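Local atomic coordinates of peptidase S15/CocE/NonD (Thaumarchaeota archaeon SCGC AB-539-E09, PDB entry 4PF1), a protein that acts as an aminopeptidase, probably a serine peptidase of the S15 family with an alpha/beta hydrolase fold. Residues A[200-203]-A[207-210]. Sequence-based numbering, arbitrary orientation.
Sequences GAFR and SLPY
Two hydrogen bonds from Ser207 converge on the carbonyl O of Arg203. The hydroxyl gives the shorter one, Ser207 OG to Arg203 O at 2.8 Å. It approaches from above the carbonyl plane, 47° out of it. The backbone bond, Ser207 N to Arg203 O at 2.9 Å, is weak because its N-H points well off line, at 130°. With chi1 at -57°, OG sits beside its own backbone N, which lets both donors reach the same oxygen. Without the hydroxyl, as with an alanine here, Arg203 O would probably keep just the weak backbone bond from this turn.

This is the first turn of helix 204-215, with Arg203 in the N-cap position. The turn follows directly on the short strand 201-202. The Arg203 side chain leads away from the turn, and its guanidinium is hydrogen-bonded to Gln296 O, Asp195 O and Tyr584 OH.

Phe202 CG, anti to the backbone N, carries the ring to the start of the helix. There Ser207 OG comes in obliquely, 3.4 Å from Phe202 CE1, and Phe202 CZ lies 3.6 Å from Ser207 CB. The apolar Leu208 CD2 approaches the ring edge more loosely, 4.5 Å from Phe202 CZ. Leu259 of helix 254-261 packs against both Phe202 and Ser207.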
ATOM      1  N   GLY A 200      10.334 -15.638 -35.229  1.00 18.13           N
ATOM      2  CA  GLY A 200       9.146 -15.761 -36.071  1.00 17.88           C
ATOM      3  C   GLY A 200       7.800 -15.529 -35.410  1.00 20.11           C
ATOM      4  O   GLY A 200       6.811 -15.279 -36.106  1.00 19.87           O
ATOM      5  N   ALA A 201       7.734 -15.650 -34.072  1.00 15.28           N
ATOM      6  CA  ALA A 201       6.490 -15.453 -33.327  1.00 14.16           C
ATOM      7  C   ALA A 201       6.222 -13.957 -33.149  1.00 16.68           C
ATOM      8  O   ALA A 201       7.019 -13.260 -32.526  1.00 15.47           O
ATOM      9  CB  ALA A 201       6.567 -16.155 -31.983  1.00 14.44           C
ATOM     10  N   PHE A 202       5.120 -13.461 -33.744  1.00 13.88           N
ATOM     11  CA  PHE A 202       4.762 -12.039 -33.759  1.00 13.14           C
ATOM     12  C   PHE A 202       4.289 -11.501 -32.401  1.00 17.18           C
ATOM     13  O   PHE A 202       3.340 -12.028 -31.817  1.00 17.07           O
ATOM     14  CB  PHE A 202       3.689 -11.768 -34.828  1.00 14.71           C
ATOM     15  CG  PHE A 202       3.324 -10.307 -35.011  1.00 15.70           C
ATOM     16  CD1 PHE A 202       4.312  -9.342 -35.200  1.00 18.28           C
ATOM     17  CD2 PHE A 202       1.995  -9.904 -35.036  1.00 16.78           C
ATOM     18  CE1 PHE A 202       3.973  -7.998 -35.380  1.00 18.83           C
ATOM     19  CE2 PHE A 202       1.659  -8.560 -35.234  1.00 19.69           C
ATOM     20  CZ  PHE A 202       2.650  -7.615 -35.397  1.00 17.67           C
ATOM     21  N   ARG A 203       4.916 -10.390 -31.950  1.00 13.23           N
ATOM     22  CA  ARG A 203       4.559  -9.679 -30.715  1.00 12.83           C
ATOM     23  C   ARG A 203       3.490  -8.615 -31.031  1.00 16.81           C
ATOM     24  O   ARG A 203       3.785  -7.419 -31.053  1.00 16.00           O
ATOM     25  CB  ARG A 203       5.808  -9.047 -30.062  1.00 11.95           C
ATOM     26  CG  ARG A 203       6.604 -10.024 -29.218  1.00 17.15           C
ATOM     27  CD  ARG A 203       8.080  -9.667 -29.121  1.00 19.22           C
ATOM     28  NE  ARG A 203       8.329  -8.574 -28.175  1.00 16.02           N
ATOM     29  CZ  ARG A 203       8.514  -8.739 -26.869  1.00 28.97           C
ATOM     30  NH1 ARG A 203       8.489  -9.956 -26.336  1.00 16.46           N
ATOM     31  NH2 ARG A 203       8.718  -7.690 -26.085  1.00 14.02           N
ATOM     32  N   SER A 207       3.688  -4.532 -30.906  1.00 15.70           N
ATOM     33  CA  SER A 207       3.835  -3.954 -32.237  1.00 15.17           C
ATOM     34  C   SER A 207       2.679  -3.041 -32.658  1.00 18.65           C
ATOM     35  O   SER A 207       2.932  -1.887 -33.001  1.00 18.12           O
ATOM     36  CB  SER A 207       4.025  -5.052 -33.279  1.00 17.44           C
ATOM     37  OG  SER A 207       5.143  -5.867 -32.966  1.00 20.93           O
ATOM     38  N   LEU A 208       1.431  -3.562 -32.690  1.00 15.77           N
ATOM     39  CA  LEU A 208       0.251  -2.833 -33.190  1.00 15.92           C
ATOM     40  C   LEU A 208      -0.020  -1.492 -32.454  1.00 18.74           C
ATOM     41  O   LEU A 208      -0.069  -0.471 -33.139  1.00 17.44           O
ATOM     42  CB  LEU A 208      -1.015  -3.713 -33.194  1.00 16.40           C
ATOM     43  CG  LEU A 208      -0.978  -4.979 -34.066  1.00 21.95           C
ATOM     44  CD1 LEU A 208      -2.284  -5.737 -33.969  1.00 22.03           C
ATOM     45  CD2 LEU A 208      -0.692  -4.645 -35.520  1.00 25.94           C
ATOM     46  N   PRO A 209      -0.173  -1.436 -31.095  1.00 15.44           N
ATOM     47  CA  PRO A 209      -0.418  -0.129 -30.444  1.00 15.46           C
ATOM     48  C   PRO A 209       0.732   0.862 -30.643  1.00 19.39           C
ATOM     49  O   PRO A 209       0.482   2.053 -30.834  1.00 19.08           O
ATOM     50  CB  PRO A 209      -0.588  -0.490 -28.962  1.00 17.11           C
ATOM     51  CG  PRO A 209      -0.933  -1.941 -28.955  1.00 21.41           C
ATOM     52  CD  PRO A 209      -0.173  -2.528 -30.102  1.00 16.97           C
ATOM     53  N   TYR A 210       1.986   0.365 -30.635  1.00 15.73           N
ATOM     54  CA  TYR A 210       3.186   1.187 -30.812  1.00 15.11           C
ATOM     55  C   TYR A 210       3.261   1.778 -32.228  1.00 17.93           C
ATOM     56  O   TYR A 210       3.530   2.971 -32.366  1.00 16.74           O
ATOM     57  CB  TYR A 210       4.452   0.379 -30.491  1.00 15.97           C
ATOM     58  CG  TYR A 210       5.737   1.158 -30.662  1.00 17.67           C
ATOM     59  CD1 TYR A 210       6.459   1.097 -31.851  1.00 19.44           C
ATOM     60  CD2 TYR A 210       6.254   1.926 -29.622  1.00 18.22           C
ATOM     61  CE1 TYR A 210       7.645   1.808 -32.013  1.00 19.70           C
ATOM     62  CE2 TYR A 210       7.446   2.634 -29.771  1.00 19.01           C
ATOM     63  CZ  TYR A 210       8.139   2.569 -30.968  1.00 25.16           C
ATOM     64  OH  TYR A 210       9.315   3.255 -31.124  1.00 25.97           O
TER